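Local structure of hydrazine synthase subunit alpha (Candidatus Kuenenia stuttgartiensis, 5C2V) at residues L115-T119 and R189-Q193; A132-E138 and K162-I166; T437-Q441 and G558-G562; H456-V462 and Q509-G515. The protein catalyses the second half-reaction of hydrazine synthesis, the condensation of hydroxylamine with ammonia, as a dihaem subunit of the hydrazine synthase complex. All blocks are in the same frame, centred on the assembly; numbering follows the deposited sequence.

The four contacts fall into two pairs; contact 1 lies on the opposite side of the chain's centre from contacts 3 and 4. Contacts 1 and 2 come first along the sequence, with contact 2 lying within the span between the two segments of contact 1. Their centres are 13 Å apart, and they meet where strand 186-191 pairs with strand 154-171 in one sheet of the N-terminal propeller domain. Contacts 3 and 4 come later, the segments of contact 4 falling between those of contact 3; their centres are 14 Å apart and Thr437 touches both His456 and Ile459. Contact 3 attaches the middle-domain haem and ties it to zinc, and contact 4 comes within about 6 Å of a haem at the Val462 side chain.

Contact 1: L115-T119 and R189-Q193; sequences LRQMT and RLDTQ
Arg116 and Met118 face Leu190 and Thr192 where two antiparallel sheets of the six-bladed beta-propeller domain come together: strand 116-117 is an outermost strand of one sheet, strand 186-191 belongs to the next. The Arg116 side chain spans the gap fully extended, CG opposite the backbone N (chi1 -177°) and every later torsion extended. Its NH2 gives a hydrogen bond to Thr192 O at 2.8 Å, with an N-H...O angle of 157°; the oxygen lies near the guanidinium plane, at its edge. NH2 also bonds Leu214 O, and these two carbonyls anchor the group. Met118 takes the reverse shape: bends at chi2 and chi3 fold the chain back and set CE over the centre of one guanidinium face, 4.1 Å above it. The same methyl touches Leu190 CD2 at 3.7 Å and Thr192 CG2 at 3.8 Å, so one methyl meets the guanidinium face, Leu190 on the strand and Thr192 just after it. The hydroxyls serve other partners: Thr119 OG1 bonds Ile105 N, and Thr192 OG1 bonds Thr163 OG1. Beyond Leu190 the chain closes an Asx turn, Gln193 N to Asp191 OD1. At the far end of the interface Thr119 CG2 rests 3.6 Å from Leu190 CD1.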
loop_
_atom_site.group_PDB
_atom_site.type_symbol
_atom_site.label_atom_id
_atom_site.label_comp_id
_atom_site.label_asym_id
_atom_site.label_seq_id
_atom_site.Cartn_x
_atom_site.Cartn_y
_atom_site.Cartn_z
ATOM N N LEU D 115 -2.830 -15.231 -49.024
ATOM C CA LEU D 115 -2.038 -15.419 -47.812
ATOM C C LEU D 115 -0.596 -14.945 -48.010
ATOM O O LEU D 115 0.110 -15.434 -48.892
ATOM C CB LEU D 115 -2.069 -16.892 -47.387
ATOM C CG LEU D 115 -1.534 -17.298 -46.007
ATOM C CD1 LEU D 115 -0.044 -17.615 -46.050
ATOM C CD2 LEU D 115 -1.825 -16.219 -44.973
ATOM N N ARG D 116 -0.163 -14.001 -47.177
ATOM C CA ARG D 116 1.184 -13.440 -47.272
ATOM C C ARG D 116 1.886 -13.424 -45.911
ATOM O O ARG D 116 1.259 -13.160 -44.885
ATOM C CB ARG D 116 1.132 -12.022 -47.852
ATOM C CG ARG D 116 2.498 -11.383 -48.056
ATOM C CD ARG D 116 2.386 -9.904 -48.393
ATOM N NE ARG D 116 3.697 -9.263 -48.432
ATOM C CZ ARG D 116 3.888 -7.949 -48.508
ATOM N NH1 ARG D 116 2.848 -7.128 -48.554
ATOM N NH2 ARG D 116 5.119 -7.457 -48.536
ATOM N N GLN D 117 3.188 -13.702 -45.911
ATOM C CA GLN D 117 3.974 -13.756 -44.679
ATOM C C GLN D 117 4.726 -12.453 -44.409
ATOM O O GLN D 117 5.612 -12.068 -45.171
ATOM C CB GLN D 117 4.967 -14.916 -44.736
ATOM C CG GLN D 117 5.773 -15.101 -43.461
ATOM C CD GLN D 117 6.782 -16.226 -43.569
ATOM O OE1 GLN D 117 6.737 -17.030 -44.500
ATOM N NE2 GLN D 117 7.703 -16.289 -42.613
ATOM N N MET D 118 4.363 -11.781 -43.320
ATOM C CA MET D 118 4.953 -10.491 -42.969
ATOM C C MET D 118 6.295 -10.564 -42.232
ATOM O O MET D 118 7.205 -9.789 -42.526
ATOM C CB MET D 118 3.958 -9.687 -42.134
ATOM C CG MET D 118 2.623 -9.509 -42.827
ATOM S SD MET D 118 2.861 -9.073 -44.558
ATOM C CE MET D 118 3.404 -7.375 -44.399
ATOM N N THR D 119 6.422 -11.483 -41.276
ATOM C CA THR D 119 7.610 -11.518 -40.419
ATOM C C THR D 119 8.345 -12.857 -40.422
ATOM O O THR D 119 7.737 -13.909 -40.256
ATOM C CB THR D 119 7.253 -11.181 -38.954
ATOM O OG1 THR D 119 6.164 -12.006 -38.521
ATOM C CG2 THR D 119 6.858 -9.724 -38.820
ATOM N N ARG D 189 7.595 -1.398 -35.692
ATOM C CA ARG D 189 6.909 -0.871 -36.863
ATOM C C ARG D 189 7.408 -1.615 -38.097
ATOM O O ARG D 189 8.592 -1.948 -38.203
ATOM C CB ARG D 189 7.119 0.640 -37.007
ATOM C CG ARG D 189 8.544 1.077 -37.299
ATOM C CD ARG D 189 8.594 2.570 -37.590
ATOM N NE ARG D 189 9.959 3.062 -37.750
ATOM C CZ ARG D 189 10.268 4.324 -38.034
ATOM N NH1 ARG D 189 9.306 5.223 -38.194
ATOM N NH2 ARG D 189 11.537 4.687 -38.162
ATOM N N LEU D 190 6.494 -1.886 -39.023
ATOM C CA LEU D 190 6.797 -2.737 -40.166
ATOM C C LEU D 190 6.361 -2.105 -41.483
ATOM O O LEU D 190 5.179 -1.820 -41.688
ATOM C CB LEU D 190 6.130 -4.107 -39.987
ATOM C CG LEU D 190 6.261 -5.176 -41.075
ATOM C CD1 LEU D 190 6.306 -6.551 -40.442
ATOM C CD2 LEU D 190 5.107 -5.107 -42.061
ATOM N N ASP D 191 7.327 -1.889 -42.369
ATOM C CA ASP D 191 7.039 -1.449 -43.725
ATOM C C ASP D 191 6.675 -2.660 -44.573
ATOM O O ASP D 191 7.464 -3.609 -44.707
ATOM C CB ASP D 191 8.232 -0.701 -44.327
ATOM C CG ASP D 191 7.849 0.135 -45.535
ATOM O OD1 ASP D 191 7.010 -0.317 -46.343
ATOM O OD2 ASP D 191 8.386 1.253 -45.678
ATOM N N THR D 192 5.470 -2.612 -45.135
ATOM C CA THR D 192 4.907 -3.715 -45.903
ATOM C C THR D 192 5.391 -3.737 -47.349
ATOM O O THR D 192 5.273 -4.754 -48.031
ATOM C CB THR D 192 3.365 -3.654 -45.910
ATOM O OG1 THR D 192 2.933 -2.478 -46.606
ATOM C CG2 THR D 192 2.821 -3.622 -44.489
ATOM N N GLN D 193 5.927 -2.615 -47.818
ATOM C CA GLN D 193 6.342 -2.513 -49.212
ATOM C C GLN D 193 7.828 -2.791 -49.415
ATOM O O GLN D 193 8.322 -2.740 -50.541
ATOM C CB GLN D 193 5.981 -1.135 -49.774
ATOM C CG GLN D 193 4.486 -0.942 -49.984
ATOM C CD GLN D 193 3.870 -2.020 -50.861
ATOM O OE1 GLN D 193 4.545 -2.624 -51.697
ATOM N NE2 GLN D 193 2.580 -2.270 -50.669
#

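Contact 2: A132-E138 and K162-I166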
loop_
_atom_site.group_PDB
_atom_site.type_symbol
_atom_site.label_atom_id
_atom_site.label_comp_id
_atom_site.label_asym_id
_atom_site.label_seq_id
_atom_site.Cartn_x
_atom_site.Cartn_y
_atom_site.Cartn_z
ATOM N N ALA D 132 -1.976 3.743 -40.844
ATOM C CA ALA D 132 -1.871 4.236 -42.201
ATOM C C ALA D 132 -0.999 5.482 -42.217
ATOM O O ALA D 132 -1.400 6.555 -41.765
ATOM C CB ALA D 132 -3.245 4.518 -42.762
ATOM N N ALA D 133 0.203 5.314 -42.759
ATOM C CA ALA D 133 1.220 6.353 -42.757
ATOM C C ALA D 133 1.542 6.767 -44.182
ATOM O O ALA D 133 2.162 6.015 -44.932
ATOM C CB ALA D 133 2.474 5.868 -42.046
ATOM N N GLY D 134 1.127 7.973 -44.550
ATOM C CA GLY D 134 1.238 8.415 -45.925
ATOM C C GLY D 134 0.212 7.724 -46.802
ATOM O O GLY D 134 0.218 7.881 -48.021
ATOM N N SER D 135 -0.656 6.930 -46.178
ATOM C CA SER D 135 -1.769 6.300 -46.875
ATOM C C SER D 135 -3.088 6.712 -46.236
ATOM O O SER D 135 -3.398 6.304 -45.126
ATOM C CB SER D 135 -1.628 4.777 -46.859
ATOM O OG SER D 135 -0.290 4.382 -47.108
ATOM N N ILE D 136 -3.872 7.508 -46.946
ATOM C CA ILE D 136 -5.182 7.906 -46.457
ATOM C C ILE D 136 -6.209 7.457 -47.482
ATOM O O ILE D 136 -7.098 6.661 -47.182
ATOM C CB ILE D 136 -5.273 9.422 -46.207
ATOM C CG1 ILE D 136 -4.298 9.824 -45.099
ATOM C CG2 ILE D 136 -6.688 9.820 -45.823
ATOM C CD1 ILE D 136 -4.479 9.051 -43.809
ATOM N N GLU D 137 -6.080 7.985 -48.696
ATOM C CA GLU D 137 -6.880 7.529 -49.821
ATOM C C GLU D 137 -6.133 6.467 -50.624
ATOM O O GLU D 137 -4.909 6.523 -50.760
ATOM C CB GLU D 137 -7.256 8.705 -50.718
ATOM C CG GLU D 137 -6.200 9.794 -50.785
ATOM C CD GLU D 137 -6.662 11.005 -51.570
ATOM O OE1 GLU D 137 -7.700 11.590 -51.196
ATOM O OE2 GLU D 137 -5.986 11.376 -52.553
ATOM N N GLU D 138 -6.880 5.497 -51.141
ATOM C CA GLU D 138 -6.312 4.378 -51.888
ATOM C C GLU D 138 -5.633 4.831 -53.174
ATOM O O GLU D 138 -6.121 5.726 -53.865
ATOM C CB GLU D 138 -7.401 3.357 -52.217
ATOM C CG GLU D 138 -8.330 3.048 -51.060
ATOM C CD GLU D 138 -9.420 2.071 -51.444
ATOM O OE1 GLU D 138 -10.527 2.158 -50.872
ATOM O OE2 GLU D 138 -9.171 1.218 -52.321
ATOM N N LYS D 162 0.278 2.674 -51.788
ATOM C CA LYS D 162 -0.008 3.160 -50.450
ATOM C C LYS D 162 -0.932 2.169 -49.766
ATOM O O LYS D 162 -2.112 2.060 -50.096
ATOM C CB LYS D 162 -0.639 4.554 -50.482
ATOM C CG LYS D 162 0.169 5.594 -51.239
ATOM C CD LYS D 162 -0.559 6.928 -51.260
ATOM C CE LYS D 162 -1.887 6.813 -51.991
ATOM N NZ LYS D 162 -2.814 7.927 -51.653
ATOM N N THR D 163 -0.374 1.458 -48.796
ATOM C CA THR D 163 -1.095 0.433 -48.062
ATOM C C THR D 163 -1.093 0.818 -46.596
ATOM O O THR D 163 -2.141 1.064 -45.999
ATOM C CB THR D 163 -0.461 -0.959 -48.245
ATOM O OG1 THR D 163 0.954 -0.871 -48.035
ATOM C CG2 THR D 163 -0.719 -1.480 -49.649
ATOM N N GLY D 164 0.104 0.872 -46.026
ATOM C CA GLY D 164 0.271 1.322 -44.662
ATOM C C GLY D 164 1.458 0.681 -43.980
ATOM O O GLY D 164 2.340 0.110 -44.621
ATOM N N MET D 165 1.467 0.785 -42.659
ATOM C CA MET D 165 2.495 0.188 -41.828
ATOM C C MET D 165 1.827 -0.796 -40.880
ATOM O O MET D 165 0.618 -0.722 -40.655
ATOM C CB MET D 165 3.252 1.262 -41.047
ATOM C CG MET D 165 3.892 2.334 -41.913
ATOM S SD MET D 165 5.401 1.766 -42.713
ATOM C CE MET D 165 6.440 1.479 -41.283
ATOM N N ILE D 166 2.604 -1.724 -40.333
ATOM C CA ILE D 166 2.060 -2.658 -39.357
ATOM C C ILE D 166 2.799 -2.559 -38.029
ATOM O O ILE D 166 3.990 -2.851 -37.945
ATOM C CB ILE D 166 2.117 -4.110 -39.862
ATOM C CG1 ILE D 166 1.154 -4.302 -41.034
ATOM C CG2 ILE D 166 1.765 -5.075 -38.741
ATOM C CD1 ILE D 166 1.059 -5.732 -41.520
#
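Lys162 lies along the loop 132-138 and makes the largest share of this contact, in the N-terminal domain that includes the six-bladed beta-propeller. Its CB sits 3.4 Å from Ser135 OG, and CD passes Gly134 O at 3.5 Å. A bend at chi3 (-62°) then turns the chain so that NZ can reach Glu137 O, a hydrogen bond of 2.7 Å with the donor tilted 28° from the carbonyl plane. The Glu137 side chain runs beside the lysine in the same direction, but its OE2 stays 4.8 Å from NZ; the salt bridge of this amine is with Glu22 of the gamma subunit. At Thr163 the CB points away from the loop, and the carbonyl oxygen accepts from Tyr85 OH. Gly164 follows with phi 150°, where a CB would be jammed against Thr163 O, and its CA lies 4.4 Å from Ala132 CA. Met165 closes the contact: CG meets Ala133 CB at 3.8 Å before two further bends carry the sulfur end away. Backbone bonds of Met165 with Tyr131 and Lys162 with Gly139 set strands 124-131 and 139-146 antiparallel against successive parts of the broken strand 154-171; loop 132-138 connects them, and helix 196-201 packs on Ala133 and Met165.

Contact 3: T437-Q441 and G558-G562; sequences TLSDQ and GCHYG. With ZN (zinc ion), chain B; HEC (heme c), chain C.
His560, hydrogen-bonded to Asp440 across the contact, closes a CXXCH haem-attachment motif formed with Cys556 and Cys559, yet it binds zinc rather than the haem iron. In classical c-type haems this histidine is the axial ligand; here Tyr564 takes that place, which matches the pentacoordinated haem of the middle domain. His560 NE2 is 2.0 Å from the zinc ion, whose other ligands are haem propionate O2A, a water and Cys276. On the other side of the ring, ND1 donates to Asp440 OD1 at 2.9 Å, almost straight (169°) and in the ring plane. It meets OD1 on the syn side, 27° out of the carboxylate plane. Asp440 is thus a second-shell residue that fixes the ring's rotation and would probably make NE2 a stronger donor to the metal. Next to it, Cys559 SG is bonded to haem CAC, and Cys559 N is held by Leu438 O at 2.6 Å. Ser439 OG gives a weak bond to Cys559 O and accepts from Gln441 N at 3.0 Å, an ST turn. With CG opposite its backbone N (chi1 -179°), Leu438 lays CD2 over one face of the Tyr561 ring, a CH-pi contact 3.8 Å from the centroid; Tyr561 OH bonds Arg567. Both segments are loops. The first, 437-441, follows strand 428-433, and the loop 558-562 comes after strand 553-556; Gln540 of strand 538-541 touches Ser439 and Cys559, while Asp303 of the beta subunit packs on Tyr561.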
loop_
_atom_site.group_PDB
_atom_site.type_symbol
_atom_site.label_atom_id
_atom_site.label_comp_id
_atom_site.label_asym_id
_atom_site.label_seq_id
_atom_site.Cartn_x
_atom_site.Cartn_y
_atom_site.Cartn_z
ATOM N N THR D 437 15.143 19.861 -9.855
ATOM C CA THR D 437 14.707 19.912 -8.465
ATOM C C THR D 437 13.188 20.010 -8.362
ATOM O O THR D 437 12.630 20.048 -7.265
ATOM C CB THR D 437 15.338 21.103 -7.722
ATOM O OG1 THR D 437 14.709 22.320 -8.145
ATOM C CG2 THR D 437 16.831 21.178 -8.003
ATOM N N LEU D 438 12.525 20.050 -9.513
ATOM C CA LEU D 438 11.076 20.205 -9.566
ATOM C C LEU D 438 10.375 18.850 -9.584
ATOM O O LEU D 438 10.541 18.072 -10.523
ATOM C CB LEU D 438 10.680 21.025 -10.794
ATOM C CG LEU D 438 9.190 21.299 -11.004
ATOM C CD1 LEU D 438 8.645 22.196 -9.904
ATOM C CD2 LEU D 438 8.950 21.912 -12.374
ATOM N N SER D 439 9.586 18.575 -8.548
ATOM C CA SER D 439 8.921 17.280 -8.421
ATOM C C SER D 439 7.610 17.359 -7.646
ATOM O O SER D 439 7.402 18.273 -6.848
ATOM C CB SER D 439 9.852 16.275 -7.738
ATOM O OG SER D 439 9.277 14.980 -7.728
ATOM N N ASP D 440 6.730 16.392 -7.891
ATOM C CA ASP D 440 5.505 16.257 -7.113
ATOM C C ASP D 440 5.708 15.239 -5.993
ATOM O O ASP D 440 4.799 14.963 -5.212
ATOM C CB ASP D 440 4.328 15.848 -8.009
ATOM C CG ASP D 440 4.425 14.409 -8.496
ATOM O OD1 ASP D 440 5.540 13.846 -8.514
ATOM O OD2 ASP D 440 3.378 13.840 -8.867
ATOM N N GLN D 441 6.915 14.682 -5.932
ATOM C CA GLN D 441 7.249 13.667 -4.939
ATOM C C GLN D 441 7.754 14.297 -3.647
ATOM O O GLN D 441 8.488 15.284 -3.678
ATOM C CB GLN D 441 8.299 12.702 -5.496
ATOM C CG GLN D 441 7.798 11.833 -6.636
ATOM C CD GLN D 441 6.678 10.907 -6.210
ATOM O OE1 GLN D 441 5.593 10.917 -6.792
ATOM N NE2 GLN D 441 6.936 10.097 -5.189
ATOM N N GLY D 558 10.421 18.900 -15.478
ATOM C CA GLY D 558 10.931 18.641 -14.149
ATOM C C GLY D 558 11.182 17.174 -13.890
ATOM O O GLY D 558 11.146 16.354 -14.807
ATOM N N CYS D 559 11.437 16.842 -12.630
ATOM C CA CYS D 559 11.689 15.462 -12.262
ATOM C C CYS D 559 10.391 14.881 -11.719
ATOM O O CYS D 559 10.010 15.144 -10.582
ATOM C CB CYS D 559 12.817 15.402 -11.225
ATOM S SG CYS D 559 13.176 13.797 -10.494
ATOM N N HIS D 560 9.742 14.064 -12.544
ATOM C CA HIS D 560 8.380 13.587 -12.298
ATOM C C HIS D 560 7.456 14.709 -11.813
ATOM O O HIS D 560 6.728 14.539 -10.839
ATOM C CB HIS D 560 8.376 12.432 -11.293
ATOM C CG HIS D 560 7.125 11.607 -11.340
ATOM N ND1 HIS D 560 6.041 11.850 -10.524
ATOM C CD2 HIS D 560 6.782 10.550 -12.114
ATOM C CE1 HIS D 560 5.088 10.974 -10.789
ATOM N NE2 HIS D 560 5.512 10.173 -11.750
ATOM N N TYR D 561 7.496 15.857 -12.485
ATOM C CA TYR D 561 6.661 16.992 -12.095
ATOM C C TYR D 561 5.231 16.845 -12.618
ATOM O O TYR D 561 4.303 17.467 -12.099
ATOM C CB TYR D 561 7.276 18.307 -12.588
ATOM C CG TYR D 561 6.317 19.482 -12.583
ATOM C CD1 TYR D 561 5.942 20.096 -11.394
ATOM C CD2 TYR D 561 5.790 19.977 -13.770
ATOM C CE1 TYR D 561 5.066 21.168 -11.387
ATOM C CE2 TYR D 561 4.915 21.047 -13.772
ATOM C CZ TYR D 561 4.556 21.639 -12.580
ATOM O OH TYR D 561 3.685 22.705 -12.578
ATOM N N GLY D 562 5.053 16.002 -13.629
ATOM C CA GLY D 562 3.741 15.806 -14.217
ATOM C C GLY D 562 3.570 16.432 -15.587
ATOM O O GLY D 562 2.473 16.415 -16.146
HETATM ZN ZN ZN B . 4.800 8.288 -12.142
HETATM FE FE HEC C . 10.743 10.812 -15.206
HETATM C CHA HEC C . 8.705 8.239 -14.133
HETATM C CHB HEC C . 9.778 10.204 -18.439
HETATM C CHC HEC C . 13.064 13.102 -16.343
HETATM C CHD HEC C . 11.883 11.281 -12.007
HETATM N NA HEC C . 9.477 9.477 -16.113
HETATM C C1A HEC C . 8.740 8.493 -15.485
HETATM C C2A HEC C . 8.002 7.769 -16.496
HETATM C C3A HEC C . 8.295 8.304 -17.685
HETATM C C4A HEC C . 9.230 9.392 -17.469
HETATM C CMA HEC C . 7.739 7.851 -19.052
HETATM C CAA HEC C . 7.051 6.581 -16.229
HETATM C CBA HEC C . 5.604 7.064 -16.211
HETATM C CGA HEC C . 5.347 7.948 -15.017
HETATM O O1A HEC C . 4.775 9.053 -15.199
HETATM O O2A HEC C . 5.716 7.553 -13.882
HETATM N NB HEC C . 11.418 11.434 -17.076
HETATM C C1B HEC C . 10.669 11.232 -18.222
HETATM C C2B HEC C . 10.984 12.300 -19.150
HETATM C C3B HEC C . 11.891 13.097 -18.583
HETATM C C4B HEC C . 12.184 12.572 -17.262
HETATM C CMB HEC C . 10.382 12.479 -20.560
HETATM C CAB HEC C . 12.499 14.361 -19.233
HETATM C CBB HEC C . 14.006 14.143 -19.494
HETATM N NC HEC C . 12.171 12.019 -14.330
HETATM C C1C HEC C . 13.089 12.809 -14.997
HETATM C C2C HEC C . 14.006 13.355 -14.017
HETATM C C3C HEC C . 13.747 12.768 -12.846
HETATM C C4C HEC C . 12.544 11.970 -13.001
HETATM C CMC HEC C . 15.272 14.178 -14.342
HETATM C CAC HEC C . 14.521 13.009 -11.531
HETATM C CBC HEC C . 15.238 11.707 -11.111
HETATM N ND HEC C . 10.362 9.895 -13.360
HETATM C C1D HEC C . 10.944 10.290 -12.161
HETATM C C2D HEC C . 10.409 9.488 -11.085
HETATM C C3D HEC C . 9.409 8.538 -11.753
HETATM C C4D HEC C . 9.453 8.861 -13.160
HETATM C CMD HEC C . 10.769 9.584 -9.586
HETATM C CAD HEC C . 8.542 7.453 -11.083
HETATM C CBD HEC C . 9.458 6.368 -10.530
HETATM C CGD HEC C . 8.635 5.315 -9.842
HETATM O O1D HEC C . 9.240 4.451 -9.160
HETATM O O2D HEC C . 7.383 5.345 -9.967
HETATM O O HOH W 1 5.329 7.022 -10.550
#

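Contact 4: H456-V462 and Q509-G515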
loop_
_atom_site.group_PDB
_atom_site.type_symbol
_atom_site.label_atom_id
_atom_site.label_comp_id
_atom_site.label_asym_id
_atom_site.label_seq_id
_atom_site.Cartn_x
_atom_site.Cartn_y
_atom_site.Cartn_z
ATOM N N HIS D 456 17.677 24.926 -6.116
ATOM C CA HIS D 456 18.589 25.202 -7.218
ATOM C C HIS D 456 20.018 25.344 -6.708
ATOM O O HIS D 456 20.286 26.115 -5.788
ATOM C CB HIS D 456 18.163 26.466 -7.966
ATOM C CG HIS D 456 16.874 26.317 -8.715
ATOM N ND1 HIS D 456 16.237 27.380 -9.316
ATOM C CD2 HIS D 456 16.106 25.231 -8.960
ATOM C CE1 HIS D 456 15.129 26.955 -9.899
ATOM N NE2 HIS D 456 15.027 25.653 -9.697
ATOM N N GLY D 457 20.927 24.584 -7.306
ATOM C CA GLY D 457 22.319 24.594 -6.899
ATOM C C GLY D 457 22.676 23.405 -6.029
ATOM O O GLY D 457 23.843 23.028 -5.936
ATOM N N ASP D 458 21.671 22.805 -5.397
ATOM C CA ASP D 458 21.896 21.629 -4.564
ATOM C C ASP D 458 22.168 20.406 -5.428
ATOM O O ASP D 458 22.895 19.499 -5.023
ATOM C CB ASP D 458 20.699 21.370 -3.646
ATOM C CG ASP D 458 20.537 22.439 -2.586
ATOM O OD1 ASP D 458 21.561 22.989 -2.132
ATOM O OD2 ASP D 458 19.383 22.728 -2.205
ATOM N N ILE D 459 21.587 20.386 -6.623
ATOM C CA ILE D 459 21.830 19.291 -7.550
ATOM C C ILE D 459 22.978 19.665 -8.478
ATOM O O ILE D 459 22.836 20.519 -9.353
ATOM C CB ILE D 459 20.574 18.960 -8.377
ATOM C CG1 ILE D 459 19.420 18.562 -7.455
ATOM C CG2 ILE D 459 20.869 17.853 -9.378
ATOM C CD1 ILE D 459 19.718 17.355 -6.588
ATOM N N LYS D 460 24.118 19.017 -8.272
ATOM C CA LYS D 460 25.327 19.316 -9.029
ATOM C C LYS D 460 25.368 18.612 -10.379
ATOM O O LYS D 460 25.765 19.201 -11.385
ATOM C CB LYS D 460 26.562 18.945 -8.212
ATOM C CG LYS D 460 26.689 19.716 -6.910
ATOM C CD LYS D 460 26.571 21.213 -7.138
ATOM C CE LYS D 460 26.852 21.986 -5.862
ATOM N NZ LYS D 460 26.562 23.437 -6.021
ATOM N N ALA D 461 24.962 17.348 -10.395
ATOM C CA ALA D 461 25.052 16.542 -11.605
ATOM C C ALA D 461 23.963 15.478 -11.667
ATOM O O ALA D 461 23.095 15.404 -10.797
ATOM C CB ALA D 461 26.425 15.892 -11.700
ATOM N N VAL D 462 24.018 14.664 -12.714
ATOM C CA VAL D 462 23.105 13.546 -12.890
ATOM C C VAL D 462 23.861 12.313 -13.368
ATOM O O VAL D 462 24.785 12.408 -14.189
ATOM C CB VAL D 462 21.971 13.866 -13.896
ATOM C CG1 VAL D 462 21.012 14.897 -13.320
ATOM C CG2 VAL D 462 22.539 14.335 -15.229
ATOM N N GLN D 509 26.476 13.797 -16.182
ATOM C CA GLN D 509 26.365 15.110 -16.812
ATOM C C GLN D 509 26.084 16.198 -15.782
ATOM O O GLN D 509 25.241 16.023 -14.910
ATOM C CB GLN D 509 25.269 15.103 -17.879
ATOM C CG GLN D 509 25.247 16.357 -18.733
ATOM C CD GLN D 509 26.552 16.575 -19.472
ATOM O OE1 GLN D 509 27.097 17.678 -19.480
ATOM N NE2 GLN D 509 27.059 15.520 -20.100
ATOM N N TYR D 510 26.781 17.324 -15.885
ATOM C CA TYR D 510 26.625 18.392 -14.902
ATOM C C TYR D 510 25.253 19.056 -14.992
ATOM O O TYR D 510 24.576 18.978 -16.017
ATOM C CB TYR D 510 27.730 19.444 -15.060
ATOM C CG TYR D 510 27.746 20.170 -16.390
ATOM C CD1 TYR D 510 26.992 21.321 -16.586
ATOM C CD2 TYR D 510 28.533 19.717 -17.440
ATOM C CE1 TYR D 510 27.010 21.991 -17.797
ATOM C CE2 TYR D 510 28.558 20.381 -18.654
ATOM C CZ TYR D 510 27.795 21.517 -18.826
ATOM O OH TYR D 510 27.817 22.180 -20.031
ATOM N N VAL D 511 24.850 19.702 -13.902
ATOM C CA VAL D 511 23.572 20.402 -13.841
ATOM C C VAL D 511 23.793 21.893 -13.597
ATOM O O VAL D 511 24.595 22.278 -12.746
ATOM C CB VAL D 511 22.664 19.821 -12.732
ATOM C CG1 VAL D 511 21.409 20.664 -12.561
ATOM C CG2 VAL D 511 22.297 18.382 -13.049
ATOM N N GLU D 512 23.081 22.727 -14.350
ATOM C CA GLU D 512 23.202 24.175 -14.227
ATOM C C GLU D 512 22.682 24.662 -12.878
ATOM O O GLU D 512 21.925 23.963 -12.205
ATOM C CB GLU D 512 22.455 24.878 -15.363
ATOM C CG GLU D 512 22.964 24.542 -16.756
ATOM C CD GLU D 512 24.316 25.162 -17.056
ATOM O OE1 GLU D 512 24.955 24.744 -18.044
ATOM O OE2 GLU D 512 24.736 26.072 -16.310
ATOM N N SER D 513 23.098 25.865 -12.494
ATOM C CA SER D 513 22.746 26.438 -11.198
ATOM C C SER D 513 21.239 26.616 -11.009
ATOM O O SER D 513 20.761 26.712 -9.880
ATOM C CB SER D 513 23.448 27.786 -11.012
ATOM O OG SER D 513 22.965 28.745 -11.937
ATOM N N ASP D 514 20.496 26.662 -12.111
ATOM C CA ASP D 514 19.048 26.830 -12.039
ATOM C C ASP D 514 18.324 25.486 -12.055
ATOM O O ASP D 514 17.094 25.435 -12.044
ATOM C CB ASP D 514 18.550 27.714 -13.188
ATOM C CG ASP D 514 18.718 27.059 -14.545
ATOM O OD1 ASP D 514 19.652 26.247 -14.706
ATOM O OD2 ASP D 514 17.914 27.360 -15.453
ATOM N N GLY D 515 19.092 24.402 -12.085
ATOM C CA GLY D 515 18.526 23.065 -12.037
ATOM C C GLY D 515 18.283 22.454 -13.403
ATOM O O GLY D 515 17.711 21.370 -13.512
HETATM O O HOH W 2 21.074 22.712 -9.387
#
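Val462 and Gln509 form an antiparallel hydrogen-bonded pair, with Val462 N to Gln509 O at 2.9 Å and Gln509 N to Val462 O at 3.0 Å. Ala461 and Tyr510 are the adjoining non-hydrogen-bonded pair, and beyond them Val511 N donates to Lys460 O. The Val511 side chain reaches back over 456-462. Its CB lies 3.4 Å from Lys460 O; CG1, placed opposite the backbone N (chi1 173°), meets Ile459 O at 3.5 Å. The other branch, CG2, sits 3.6 Å from Ala461 CA and 3.7 Å from Val462 CG1, with Ile459 CG2 also near. After Val511 direct backbone bonding between the segments stops, and a water takes over, accepting from Gly457 N and donating to Ile459 O and Glu512 O. The type I turn Glu512-Gly515 then brings Asp514 O over the centre of one His456 ring face, 3.1 Å above it, where the angles to both ring nitrogens are poor for a hydrogen bond; NE2 has a weak one to Asp435. Lys460 NZ ties its own loop by bonding Gly457 O. In the middle-domain sheet, strand 503-510 is one outermost strand and 461-467 is next; Lys460 and Ala461 bond through their backbone to Leu532 of strand 527-532, and Thr517 of strand 517-522 packs on Val511.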